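Side-chain contacts in probable FAD-dependent oxidoreductase PA4991 (Pseudomonas aeruginosa PAO1, PDB 5EZ7), which probably works as an FAD-dependent oxidoreductase of unknown physiological substrate and is essential for bacterial growth in the sputum of cystic fibrosis patients: residues R25-G30 with G169-A174; E70-M75 with R327-F332; P76-A81 with F353-C358; E152-V157 with P241-C246; V268-G273 with P385-A390. All coordinates share one frame; numbering follows the deposited sequence.

How the contacts relate
Contacts 1, 2 and 3 form a connected group, linked through contact 3. Its centre is about 17 Å from that of contact 1 and about 10 Å from that of contact 2. Helix 350-364 connects them: R25 of contact 1 pairs with D355 of contact 3, and N330 of contact 2 meets R356. Contact 4 packs on contact 3 through I153 and F155. Contact 5 lies about 13 Å from contact 4, centre to centre, and both reach the eight-stranded sheet. Contacts 1 and 5 have centres about 30 Å apart, on opposite sides of the chain's centre. In sequence contact 4 is nested inside contacts 2 and 3. Most pairs cross, consistent with a polypeptide that returns repeatedly between these parts.

Contact 1 of 5, residues R25-G30 with G169-A174; sequences RLRRAG and GDSLLA
The guanidinium of R27 has the backbone N of S171 over one of its faces, while D170 OD1 comes in obliquely. The guanidinium and the D170 carboxylate are nearly perpendicular, 84° between planes. Their salt bridge is a single pair, R27 NH2 to D170 OD1 at 3.2 Å. As a hydrogen bond it is weak, because the N-H points well off the oxygen. R27 already points toward 169-174, and the bend at chi3 (82°) sets its guanidinium against S171. R27 NH1 lies 3.5 Å from S171 CB and makes a weak hydrogen bond to T33. The hydroxyl of S171 is engaged with A168 and N23. G30 ends helix 17-28 in a Schellman motif. G169 has positive phi where helix 157-168 ends. The contact joins the C-terminal end of helix 17-28 to the turn between helix 157-168 and strand 172-174, an outermost strand of its sheet within this chain. The place of helix 17-28 is consistent with the first helix of a Rossmann-type FAD-binding fold, following the glycine-rich turn.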
# COMPACT_ATOMS: atom_id res chain seq x y z
N ARG A 25 4.01 5.25 13.82
CA ARG A 25 5.01 4.68 14.69
C ARG A 25 5.89 5.73 15.41
O ARG A 25 6.12 5.64 16.64
CB ARG A 25 5.90 3.72 13.88
CG ARG A 25 5.21 2.39 13.55
CD ARG A 25 5.31 1.33 14.66
NE ARG A 25 6.73 0.97 14.81
CZ ARG A 25 7.41 0.14 14.00
NH1 ARG A 25 6.84 -0.53 12.97
NH2 ARG A 25 8.70 -0.02 14.22
N LEU A 26 6.37 6.72 14.65
CA LEU A 26 7.27 7.73 15.18
C LEU A 26 6.59 8.60 16.24
O LEU A 26 7.15 8.78 17.36
CB LEU A 26 7.86 8.57 14.06
CG LEU A 26 8.91 7.85 13.20
CD1 LEU A 26 9.36 8.70 12.04
CD2 LEU A 26 10.14 7.37 13.97
N ARG A 27 5.40 9.09 15.91
CA ARG A 27 4.58 9.84 16.85
C ARG A 27 4.27 9.06 18.10
O ARG A 27 4.28 9.59 19.20
CB ARG A 27 3.27 10.16 16.21
CG ARG A 27 3.39 11.21 15.16
CD ARG A 27 2.00 11.51 14.60
NE ARG A 27 1.25 12.44 15.44
CZ ARG A 27 1.58 13.72 15.57
NH1 ARG A 27 2.64 14.24 14.94
NH2 ARG A 27 0.84 14.49 16.31
N ARG A 28 4.00 7.77 17.93
CA ARG A 28 3.74 6.91 19.06
C ARG A 28 4.97 6.78 19.94
O ARG A 28 4.87 6.76 21.14
CB ARG A 28 3.31 5.54 18.59
CG ARG A 28 2.63 4.74 19.67
CD ARG A 28 2.32 3.36 19.15
NE ARG A 28 1.93 2.45 20.23
CZ ARG A 28 0.82 1.71 20.29
NH1 ARG A 28 0.63 0.92 21.35
NH2 ARG A 28 -0.11 1.75 19.34
N ALA A 29 6.15 6.70 19.31
CA ALA A 29 7.40 6.64 20.05
C ALA A 29 7.83 8.01 20.63
O ALA A 29 8.92 8.10 21.17
CB ALA A 29 8.50 6.04 19.16
N GLY A 30 7.00 9.06 20.51
CA GLY A 30 7.30 10.40 21.07
C GLY A 30 8.01 11.39 20.15
O GLY A 30 8.41 12.46 20.58
N GLY A 169 -2.54 13.05 13.36
CA GLY A 169 -2.91 14.30 14.05
C GLY A 169 -2.64 15.54 13.18
O GLY A 169 -3.02 15.59 12.00
N ASP A 170 -1.89 16.49 13.74
CA ASP A 170 -1.56 17.77 13.08
C ASP A 170 -0.31 17.73 12.21
O ASP A 170 0.08 18.75 11.63
CB ASP A 170 -1.40 18.87 14.13
CG ASP A 170 -0.42 18.49 15.22
OD1 ASP A 170 -0.58 17.35 15.73
OD2 ASP A 170 0.47 19.30 15.59
N SER A 171 0.32 16.56 12.08
CA SER A 171 1.55 16.45 11.29
C SER A 171 1.33 16.61 9.78
O SER A 171 2.29 16.85 9.05
CB SER A 171 2.29 15.12 11.59
OG SER A 171 1.56 13.96 11.22
N LEU A 172 0.09 16.48 9.31
CA LEU A 172 -0.17 16.39 7.88
C LEU A 172 -0.12 17.70 7.12
O LEU A 172 -0.86 18.64 7.45
CB LEU A 172 -1.52 15.76 7.64
CG LEU A 172 -1.70 14.34 8.13
CD1 LEU A 172 -3.15 13.95 7.83
CD2 LEU A 172 -0.71 13.40 7.49
N LEU A 173 0.68 17.74 6.06
CA LEU A 173 0.85 18.93 5.27
C LEU A 173 0.72 18.66 3.77
O LEU A 173 1.52 17.91 3.18
CB LEU A 173 2.21 19.54 5.57
CG LEU A 173 2.59 20.75 4.71
CD1 LEU A 173 1.66 21.95 4.88
CD2 LEU A 173 4.00 21.13 5.07
N ALA A 174 -0.26 19.31 3.15
CA ALA A 174 -0.30 19.47 1.71
C ALA A 174 0.82 20.40 1.25
O ALA A 174 0.79 21.57 1.57
CB ALA A 174 -1.66 20.02 1.24

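Contact 2 of 5, residues E70-M75 with R327-F332; sequences EAIADM and RPDNAF
A71 and I72 of the short helix 70-73 lie against the turn at D329 and N330. The backbones are close: CA of A71 is 5.9 Å from CA of N330, and CA of I72 is 5.8 Å from CA of D329. D329 is the centre of an inverse gamma turn, closed by a weak bond from N330 N to P328 O of 2.8 Å. The turn presents its D329 carbonyl to the helix. A71 CB touches two oxygens on the side facing the turn, the D329 backbone O at 3.6 Å and the N330 side-chain OD1 at 3.3 Å. I72 touches with its CG2 branch, which meets D329 CB at 3.6 Å. With CG1 anti to the backbone N (chi1 -167°), CG2 is the branch left facing the turn. Polar ends are held from elsewhere. D329 OD2 bonds to S69 OG. N330 OD1 takes a weak bond from R356, and ND2 gives weak ones to the R327 and A68 carbonyls, which limits rotation of the amide. The I72 side chain is about 4 Å from that of A348, an FAD-binding residue, and about 6 Å from FAD itself. The contact is second-shell packing of helix against turn beside the cofactor site.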
# COMPACT_ATOMS: atom_id res chain seq x y z
N GLU A 70 11.83 -14.17 6.28
CA GLU A 70 11.31 -14.02 7.66
C GLU A 70 10.41 -12.79 7.79
O GLU A 70 9.39 -12.86 8.47
CB GLU A 70 12.43 -13.96 8.73
CG GLU A 70 12.05 -14.60 10.08
CD GLU A 70 13.20 -15.32 10.77
OE1 GLU A 70 14.17 -14.64 11.17
OE2 GLU A 70 13.15 -16.57 10.91
N ALA A 71 10.79 -11.67 7.15
CA ALA A 71 10.12 -10.39 7.40
C ALA A 71 8.65 -10.45 7.00
O ALA A 71 7.77 -10.16 7.81
CB ALA A 71 10.85 -9.27 6.69
N ILE A 72 8.38 -10.87 5.77
CA ILE A 72 7.02 -11.07 5.27
C ILE A 72 6.18 -12.10 6.08
O ILE A 72 4.99 -11.87 6.29
CB ILE A 72 7.00 -11.44 3.76
CG1 ILE A 72 5.61 -11.34 3.17
CG2 ILE A 72 7.53 -12.83 3.51
CD1 ILE A 72 5.11 -9.93 3.08
N ALA A 73 6.80 -13.18 6.53
CA ALA A 73 6.08 -14.29 7.23
C ALA A 73 5.36 -13.87 8.52
O ALA A 73 4.32 -14.42 8.90
CB ALA A 73 7.06 -15.42 7.54
N ASP A 74 5.93 -12.87 9.17
CA ASP A 74 5.38 -12.32 10.40
C ASP A 74 4.35 -11.19 10.19
O ASP A 74 3.77 -10.70 11.15
CB ASP A 74 6.55 -11.82 11.25
CG ASP A 74 6.21 -11.75 12.72
OD1 ASP A 74 5.75 -12.78 13.28
OD2 ASP A 74 6.38 -10.67 13.32
N MET A 75 4.08 -10.78 8.94
CA MET A 75 3.22 -9.62 8.69
C MET A 75 1.75 -9.86 9.09
O MET A 75 1.22 -9.08 9.87
CB MET A 75 3.39 -9.10 7.27
CG MET A 75 4.69 -8.32 7.02
SD MET A 75 5.08 -6.91 8.13
CE MET A 75 6.42 -7.62 9.07
N ARG A 327 17.34 -7.35 -0.02
CA ARG A 327 16.86 -8.65 0.44
C ARG A 327 15.42 -8.78 -0.07
O ARG A 327 14.59 -7.92 0.24
CB ARG A 327 16.89 -8.72 1.96
CG ARG A 327 18.28 -8.89 2.52
CD ARG A 327 18.25 -9.02 4.02
NE ARG A 327 19.55 -9.48 4.51
CZ ARG A 327 19.79 -9.98 5.72
NH1 ARG A 327 18.82 -10.07 6.64
NH2 ARG A 327 21.02 -10.38 6.04
N PRO A 328 15.10 -9.82 -0.85
CA PRO A 328 13.79 -9.86 -1.51
C PRO A 328 12.47 -9.65 -0.71
O PRO A 328 11.77 -8.65 -0.98
CB PRO A 328 13.82 -11.21 -2.22
CG PRO A 328 15.24 -11.32 -2.64
CD PRO A 328 16.04 -10.76 -1.49
N ASP A 329 12.08 -10.51 0.23
CA ASP A 329 10.74 -10.30 0.88
C ASP A 329 10.83 -9.30 2.04
O ASP A 329 10.37 -9.57 3.15
CB ASP A 329 10.13 -11.62 1.39
CG ASP A 329 9.98 -12.69 0.29
OD1 ASP A 329 9.54 -12.37 -0.82
OD2 ASP A 329 10.28 -13.89 0.57
N ASN A 330 11.47 -8.16 1.77
CA ASN A 330 11.78 -7.11 2.78
C ASN A 330 11.52 -5.74 2.20
O ASN A 330 11.54 -5.56 0.97
CB ASN A 330 13.23 -7.14 3.23
CG ASN A 330 13.61 -8.43 3.91
OD1 ASN A 330 13.61 -8.52 5.14
ND2 ASN A 330 13.92 -9.46 3.12
N ALA A 331 11.26 -4.79 3.08
CA ALA A 331 11.23 -3.41 2.69
C ALA A 331 12.65 -3.06 2.29
O ALA A 331 13.58 -3.75 2.68
CB ALA A 331 10.78 -2.54 3.85
N PHE A 332 12.81 -2.02 1.48
CA PHE A 332 14.13 -1.49 1.11
C PHE A 332 14.33 -0.06 1.70
O PHE A 332 13.45 0.82 1.59
CB PHE A 332 14.27 -1.49 -0.42
CG PHE A 332 15.53 -0.83 -0.91
CD1 PHE A 332 15.59 0.55 -1.08
CD2 PHE A 332 16.68 -1.58 -1.14
CE1 PHE A 332 16.77 1.13 -1.50
CE2 PHE A 332 17.87 -0.98 -1.52
CZ PHE A 332 17.91 0.37 -1.72

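Contact 3 of 5, residues P76-A81 with F353-C358; sequences PRRWRA and FADRVC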
# COMPACT_ATOMS: atom_id res chain seq x y z
N PRO A 76 1.10 -10.96 8.64
CA PRO A 76 -0.30 -11.15 9.09
C PRO A 76 -0.48 -11.10 10.62
O PRO A 76 -1.40 -10.45 11.09
CB PRO A 76 -0.70 -12.52 8.51
CG PRO A 76 0.30 -12.79 7.43
CD PRO A 76 1.59 -12.13 7.89
N ARG A 77 0.40 -11.73 11.39
CA ARG A 77 0.30 -11.61 12.85
C ARG A 77 0.42 -10.15 13.30
O ARG A 77 -0.41 -9.62 14.03
CB ARG A 77 1.37 -12.48 13.52
CG ARG A 77 1.32 -12.51 15.04
CD ARG A 77 2.58 -13.16 15.63
NE ARG A 77 3.81 -12.40 15.35
CZ ARG A 77 4.20 -11.30 15.99
NH1 ARG A 77 3.48 -10.79 16.98
NH2 ARG A 77 5.33 -10.67 15.64
N ARG A 78 1.46 -9.47 12.84
CA ARG A 78 1.65 -8.07 13.21
C ARG A 78 0.46 -7.13 12.86
O ARG A 78 0.06 -6.33 13.69
CB ARG A 78 2.96 -7.56 12.65
CG ARG A 78 4.15 -8.15 13.43
CD ARG A 78 5.51 -7.66 12.95
NE ARG A 78 5.69 -6.24 13.16
CZ ARG A 78 6.76 -5.56 12.75
NH1 ARG A 78 7.74 -6.19 12.10
NH2 ARG A 78 6.83 -4.24 12.96
N TRP A 79 -0.13 -7.28 11.68
CA TRP A 79 -1.27 -6.45 11.29
C TRP A 79 -2.52 -6.78 12.07
O TRP A 79 -3.24 -5.89 12.49
CB TRP A 79 -1.56 -6.61 9.81
CG TRP A 79 -0.59 -5.95 8.93
CD1 TRP A 79 0.64 -6.37 8.67
CD2 TRP A 79 -0.80 -4.79 8.16
NE1 TRP A 79 1.25 -5.54 7.77
CE2 TRP A 79 0.38 -4.55 7.44
CE3 TRP A 79 -1.86 -3.91 8.00
CZ2 TRP A 79 0.54 -3.48 6.59
CZ3 TRP A 79 -1.72 -2.84 7.13
CH2 TRP A 79 -0.52 -2.65 6.43
N ARG A 80 -2.74 -8.08 12.28
CA ARG A 80 -3.80 -8.56 13.16
C ARG A 80 -3.72 -7.94 14.55
O ARG A 80 -4.68 -7.34 15.03
CB ARG A 80 -3.78 -10.11 13.26
CG ARG A 80 -4.78 -10.75 14.23
CD ARG A 80 -6.16 -10.96 13.64
NE ARG A 80 -6.14 -11.98 12.59
CZ ARG A 80 -7.20 -12.35 11.85
NH1 ARG A 80 -8.42 -11.81 12.02
NH2 ARG A 80 -7.03 -13.28 10.91
N ALA A 81 -2.55 -8.03 15.18
CA ALA A 81 -2.39 -7.45 16.51
C ALA A 81 -2.89 -6.00 16.57
O ALA A 81 -3.51 -5.60 17.54
CB ALA A 81 -0.94 -7.53 16.93
N PHE A 353 9.22 -1.53 6.84
CA PHE A 353 9.82 -0.25 6.40
C PHE A 353 10.01 0.68 7.58
O PHE A 353 11.12 1.16 7.79
CB PHE A 353 8.99 0.40 5.29
CG PHE A 353 9.51 1.74 4.84
CD1 PHE A 353 10.60 1.84 3.97
CD2 PHE A 353 8.91 2.92 5.26
CE1 PHE A 353 11.07 3.06 3.54
CE2 PHE A 353 9.38 4.15 4.83
CZ PHE A 353 10.47 4.22 3.98
N ALA A 354 8.95 0.88 8.37
CA ALA A 354 9.04 1.55 9.66
C ALA A 354 10.16 1.00 10.57
O ALA A 354 10.96 1.77 11.05
CB ALA A 354 7.69 1.57 10.37
N ASP A 355 10.21 -0.30 10.80
CA ASP A 355 11.30 -0.92 11.63
C ASP A 355 12.69 -0.56 11.13
O ASP A 355 13.57 -0.31 11.93
CB ASP A 355 11.25 -2.45 11.64
CG ASP A 355 10.00 -3.02 12.31
OD1 ASP A 355 9.42 -2.36 13.20
OD2 ASP A 355 9.59 -4.15 11.94
N ARG A 356 12.87 -0.53 9.80
CA ARG A 356 14.18 -0.27 9.22
C ARG A 356 14.57 1.16 9.44
O ARG A 356 15.73 1.43 9.77
CB ARG A 356 14.27 -0.70 7.76
CG ARG A 356 14.61 -2.17 7.62
CD ARG A 356 13.92 -2.82 6.43
NE ARG A 356 14.22 -4.27 6.35
CZ ARG A 356 15.30 -4.80 5.77
NH1 ARG A 356 16.22 -4.02 5.18
NH2 ARG A 356 15.49 -6.13 5.76
N VAL A 357 13.60 2.08 9.34
CA VAL A 357 13.85 3.47 9.65
C VAL A 357 14.15 3.65 11.15
O VAL A 357 15.11 4.35 11.50
CB VAL A 357 12.70 4.38 9.20
CG1 VAL A 357 12.85 5.78 9.75
CG2 VAL A 357 12.61 4.43 7.67
N CYS A 358 13.34 3.03 12.01
CA CYS A 358 13.49 3.20 13.47
C CYS A 358 14.83 2.63 13.97
O CYS A 358 15.46 3.23 14.83
CB CYS A 358 12.32 2.60 14.26
SG CYS A 358 10.79 3.55 14.05
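The side chain of R78 leaves with CG anti to its carbonyl carbon (chi1 -73°) and bends at chi3 (64°), so that both terminal nitrogens face D355, whose own CG takes the same setting (chi1 -65°). The two side chains come from opposite directions. Guanidinium and carboxylate are nearly coplanar. D355 OD2 lies at the guanidinium edge and is gripped end-on by two nitrogens: R78 NH1 to D355 OD2 is 2.8 Å, and R78 NH2 to D355 OD2 is 2.9 Å. The first uses the syn lone pair. A third, weak bond runs from R78 NH2 to D355 OD1 at 3.2 Å. D355 OD1 has a stronger partner in R25 of helix 17-28, while R78 NE pairs with E88. E88 also pairs with R25, which closes a network of two arginines and two acids. It ties helices 17-28, 75-82 and 350-364 together by charge. Such a network would be expected to favour the ionised carboxylate of D355 and to hold the R78 guanidinium in one rotation.

Contact 4 of 5, residues E152-V157 with P241-C246; sequences EIVFDV and PLYAHC
V154 and Y243 make the apolar half of this contact, their side chains meeting at a slant. Both methyls of V154 meet the tyrosine ring at CD2, obliquely: CG1 is 3.9 Å from Y243 CD2, and V154 CG2 is 4.0 Å from Y243 CD2. V154 CG1 is also 4.1 Å from Y243 CE2. CG of Y243 anti to the carbonyl carbon (chi1 -55°) carries CD2 to the valine. The tyrosine hydroxyl makes a weak bond to the T259 carbonyl. E152 and H245 form the polar half, and they cross at about a right angle. The carboxylate and the imidazole planes are 86° apart, and E152 OE2 stays 4.1 Å from H245 NE2. They are neighbours, not a bonded pair. The extended chain of E152 has its other oxygen, OE1, bonded to G55 N, while OE2 is buried with no partner in the model. H245 ND1 bonds to T256, and the H245 ring meets that of H101 edge-to-face. The H245 side chain is about 7 Å from FAD. Strand 153-155 is the middle one of a three-stranded antiparallel sheet, between 52-53 and 96-98. D156 stands at the N-cap position of helix 157-168. Strand 244-246 belongs to the eight-stranded sheet, between 102-105 and 255-261. Y243 also touches L97 and S98, so the tyrosine packs on two strands of the smaller sheet.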
# COMPACT_ATOMS: atom_id res chain seq x y z
N GLU A 152 -3.43 -15.02 6.16
CA GLU A 152 -3.45 -13.73 5.49
C GLU A 152 -4.81 -13.02 5.64
O GLU A 152 -5.83 -13.66 5.77
CB GLU A 152 -3.09 -13.91 4.01
CG GLU A 152 -1.70 -14.52 3.75
CD GLU A 152 -1.31 -14.54 2.26
OE1 GLU A 152 -0.15 -14.95 1.95
OE2 GLU A 152 -2.14 -14.12 1.40
N ILE A 153 -4.79 -11.70 5.64
CA ILE A 153 -5.95 -10.87 5.98
C ILE A 153 -6.15 -9.95 4.82
O ILE A 153 -5.16 -9.60 4.14
CB ILE A 153 -5.64 -9.86 7.12
CG1 ILE A 153 -4.87 -10.45 8.27
CG2 ILE A 153 -6.92 -9.26 7.68
CD1 ILE A 153 -4.18 -9.38 9.10
N VAL A 154 -7.39 -9.48 4.63
CA VAL A 154 -7.66 -8.43 3.63
C VAL A 154 -8.31 -7.20 4.23
O VAL A 154 -9.41 -7.28 4.75
CB VAL A 154 -8.55 -8.93 2.50
CG1 VAL A 154 -8.69 -7.86 1.42
CG2 VAL A 154 -7.99 -10.23 1.95
N PHE A 155 -7.63 -6.07 4.08
CA PHE A 155 -7.97 -4.80 4.72
C PHE A 155 -8.77 -3.98 3.74
O PHE A 155 -8.51 -4.04 2.57
CB PHE A 155 -6.70 -4.00 5.12
CG PHE A 155 -6.25 -4.21 6.54
CD1 PHE A 155 -5.63 -5.39 6.92
CD2 PHE A 155 -6.45 -3.24 7.51
CE1 PHE A 155 -5.23 -5.61 8.24
CE2 PHE A 155 -6.06 -3.46 8.84
CZ PHE A 155 -5.46 -4.66 9.20
N ASP A 156 -9.72 -3.21 4.24
CA ASP A 156 -10.34 -2.10 3.49
C ASP A 156 -9.32 -0.95 3.56
O ASP A 156 -9.22 -0.26 4.59
CB ASP A 156 -11.68 -1.67 4.14
CG ASP A 156 -12.33 -0.45 3.45
OD1 ASP A 156 -11.84 -0.05 2.37
OD2 ASP A 156 -13.34 0.11 3.97
N VAL A 157 -8.59 -0.75 2.48
CA VAL A 157 -7.46 0.18 2.47
C VAL A 157 -7.87 1.64 2.66
O VAL A 157 -7.28 2.34 3.48
CB VAL A 157 -6.52 0.02 1.25
CG1 VAL A 157 -5.39 1.03 1.30
CG2 VAL A 157 -5.91 -1.38 1.24
N PRO A 241 -19.02 -12.31 -2.31
CA PRO A 241 -17.67 -12.04 -1.81
C PRO A 241 -16.67 -13.22 -2.06
O PRO A 241 -17.02 -14.40 -1.93
CB PRO A 241 -17.86 -11.78 -0.32
CG PRO A 241 -19.33 -11.70 -0.08
CD PRO A 241 -20.06 -12.24 -1.26
N LEU A 242 -15.46 -12.84 -2.42
CA LEU A 242 -14.40 -13.70 -2.76
C LEU A 242 -13.04 -12.99 -2.60
O LEU A 242 -12.84 -11.83 -3.10
CB LEU A 242 -14.56 -14.09 -4.20
CG LEU A 242 -13.52 -15.01 -4.80
CD1 LEU A 242 -13.33 -16.31 -3.98
CD2 LEU A 242 -13.97 -15.27 -6.22
N TYR A 243 -12.12 -13.69 -1.95
CA TYR A 243 -10.74 -13.19 -1.73
C TYR A 243 -9.81 -14.39 -1.94
O TYR A 243 -9.72 -15.24 -1.07
CB TYR A 243 -10.60 -12.61 -0.31
CG TYR A 243 -11.63 -11.53 -0.05
CD1 TYR A 243 -12.93 -11.85 0.38
CD2 TYR A 243 -11.34 -10.21 -0.29
CE1 TYR A 243 -13.87 -10.84 0.59
CE2 TYR A 243 -12.27 -9.21 -0.09
CZ TYR A 243 -13.52 -9.52 0.33
OH TYR A 243 -14.42 -8.49 0.49
N ALA A 244 -9.16 -14.48 -3.11
CA ALA A 244 -8.47 -15.71 -3.44
C ALA A 244 -7.42 -15.59 -4.53
O ALA A 244 -7.54 -14.79 -5.43
CB ALA A 244 -9.50 -16.77 -3.83
N HIS A 245 -6.36 -16.39 -4.41
CA HIS A 245 -5.43 -16.64 -5.51
C HIS A 245 -5.90 -17.92 -6.23
O HIS A 245 -6.02 -18.95 -5.58
CB HIS A 245 -4.03 -16.91 -4.99
CG HIS A 245 -3.44 -15.81 -4.17
ND1 HIS A 245 -3.29 -14.52 -4.62
CD2 HIS A 245 -2.88 -15.84 -2.93
CE1 HIS A 245 -2.70 -13.79 -3.69
NE2 HIS A 245 -2.45 -14.57 -2.65
N CYS A 246 -6.18 -17.85 -7.54
CA CYS A 246 -6.47 -19.06 -8.35
C CYS A 246 -5.16 -19.59 -8.87
O CYS A 246 -4.46 -18.90 -9.60
CB CYS A 246 -7.44 -18.82 -9.54
SG CYS A 246 -7.65 -20.28 -10.64

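Contact 5 of 5, residues V268-G273 with P385-A390; sequences VWYLGG and PAWEVA
V268 comes first along strand 267-272 and meets W387 near its root, with V268 CG2 3.7 Å from W387 CB. The next residue, W269, turns to the other face of the sheet and packs on L296 of helix 285-299. Y270 faces the tryptophan again. Its CG is anti to the backbone N (chi1 -167°), which turns one face of the Y270 ring to the edge of the indole. W387 CZ3 stands over the centre of the tyrosine ring, 3.4 Å from Y270 CD2, and W387 CH2 follows at 3.6 Å from the same CD2. This is an edge-to-face pair: the ring centroids are 4.7 Å apart and the planes are at 61°. P385 CB covers part of one face of the indole, the H260 ring also meets it, and M233 touches the W387 side chain. The Y270 hydroxyl bonds to the K48 carbonyl, so the ring is fixed by its hydroxyl as well as by the indole. L271 lies with W269 against helix 285-299. The C-terminal helix 386-389 thus packs against the large sheet over one face of Y270, a residue of the FAD pocket that touches the cofactor.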
# COMPACT_ATOMS: atom_id res chain seq x y z
N VAL A 268 -17.62 -4.82 -6.29
CA VAL A 268 -16.69 -4.87 -7.39
C VAL A 268 -15.69 -5.98 -7.10
O VAL A 268 -15.18 -6.08 -5.98
CB VAL A 268 -15.93 -3.52 -7.57
CG1 VAL A 268 -14.91 -3.61 -8.69
CG2 VAL A 268 -16.92 -2.39 -7.86
N TRP A 269 -15.46 -6.81 -8.11
CA TRP A 269 -14.39 -7.79 -8.09
C TRP A 269 -13.20 -7.16 -8.78
O TRP A 269 -13.28 -6.78 -9.94
CB TRP A 269 -14.75 -9.06 -8.89
CG TRP A 269 -15.56 -10.08 -8.18
CD1 TRP A 269 -15.79 -10.18 -6.84
CD2 TRP A 269 -16.21 -11.21 -8.78
NE1 TRP A 269 -16.55 -11.28 -6.57
CE2 TRP A 269 -16.82 -11.94 -7.75
CE3 TRP A 269 -16.34 -11.68 -10.11
CZ2 TRP A 269 -17.57 -13.12 -7.99
CZ3 TRP A 269 -17.07 -12.85 -10.35
CH2 TRP A 269 -17.67 -13.55 -9.29
N TYR A 270 -12.09 -7.11 -8.07
CA TYR A 270 -10.86 -6.52 -8.52
C TYR A 270 -9.90 -7.66 -8.84
O TYR A 270 -9.63 -8.51 -7.97
CB TYR A 270 -10.34 -5.64 -7.39
CG TYR A 270 -9.23 -4.69 -7.70
CD1 TYR A 270 -9.08 -4.12 -8.95
CD2 TYR A 270 -8.35 -4.28 -6.70
CE1 TYR A 270 -8.04 -3.22 -9.21
CE2 TYR A 270 -7.32 -3.39 -6.95
CZ TYR A 270 -7.16 -2.86 -8.21
OH TYR A 270 -6.14 -1.96 -8.47
N LEU A 271 -9.41 -7.70 -10.08
CA LEU A 271 -8.61 -8.80 -10.55
C LEU A 271 -7.16 -8.43 -10.80
O LEU A 271 -6.88 -7.68 -11.74
CB LEU A 271 -9.18 -9.37 -11.85
CG LEU A 271 -10.68 -9.64 -12.04
CD1 LEU A 271 -10.89 -10.26 -13.41
CD2 LEU A 271 -11.27 -10.56 -10.98
N GLY A 272 -6.27 -9.03 -10.02
CA GLY A 272 -4.81 -9.01 -10.27
C GLY A 272 -4.29 -10.38 -10.59
O GLY A 272 -5.02 -11.22 -11.17
N GLY A 273 -3.04 -10.64 -10.21
CA GLY A 273 -2.34 -11.84 -10.60
C GLY A 273 -1.69 -11.77 -11.99
O GLY A 273 -1.34 -10.69 -12.48
N PRO A 385 -11.02 5.11 -3.77
CA PRO A 385 -10.66 3.93 -4.55
C PRO A 385 -11.15 4.02 -6.00
O PRO A 385 -12.15 4.64 -6.25
CB PRO A 385 -11.39 2.82 -3.81
CG PRO A 385 -12.56 3.49 -3.17
CD PRO A 385 -12.05 4.82 -2.77
N ALA A 386 -10.43 3.44 -6.94
CA ALA A 386 -10.80 3.46 -8.41
C ALA A 386 -12.23 2.92 -8.74
O ALA A 386 -12.93 3.44 -9.60
CB ALA A 386 -9.75 2.70 -9.20
N TRP A 387 -12.67 1.92 -8.00
CA TRP A 387 -14.04 1.40 -8.13
C TRP A 387 -15.16 2.43 -7.85
O TRP A 387 -16.29 2.26 -8.38
CB TRP A 387 -14.29 0.12 -7.31
CG TRP A 387 -13.57 -0.07 -6.06
CD1 TRP A 387 -14.03 0.13 -4.82
CD2 TRP A 387 -12.25 -0.59 -5.92
NE1 TRP A 387 -13.06 -0.19 -3.90
CE2 TRP A 387 -11.97 -0.65 -4.56
CE3 TRP A 387 -11.28 -1.00 -6.82
CZ2 TRP A 387 -10.74 -1.07 -4.08
CZ3 TRP A 387 -10.08 -1.43 -6.34
CH2 TRP A 387 -9.81 -1.46 -4.99
N GLU A 388 -14.90 3.47 -7.06
CA GLU A 388 -15.86 4.56 -6.95
C GLU A 388 -15.72 5.55 -8.09
O GLU A 388 -16.71 6.06 -8.59
CB GLU A 388 -15.85 5.22 -5.57
CG GLU A 388 -16.30 4.27 -4.44
CD GLU A 388 -17.78 3.84 -4.48
OE1 GLU A 388 -18.12 2.85 -3.77
OE2 GLU A 388 -18.63 4.47 -5.19
N VAL A 389 -14.51 5.78 -8.58
CA VAL A 389 -14.30 6.76 -9.66
C VAL A 389 -14.61 6.18 -11.06
O VAL A 389 -15.13 6.88 -11.92
CB VAL A 389 -12.85 7.33 -9.62
CG1 VAL A 389 -12.66 8.43 -10.66
CG2 VAL A 389 -12.51 7.86 -8.21
N ALA A 390 -14.29 4.91 -11.27
CA ALA A 390 -14.41 4.29 -12.61
C ALA A 390 -15.86 4.00 -13.02
O ALA A 390 -16.19 4.01 -14.18
CB ALA A 390 -13.56 3.01 -12.70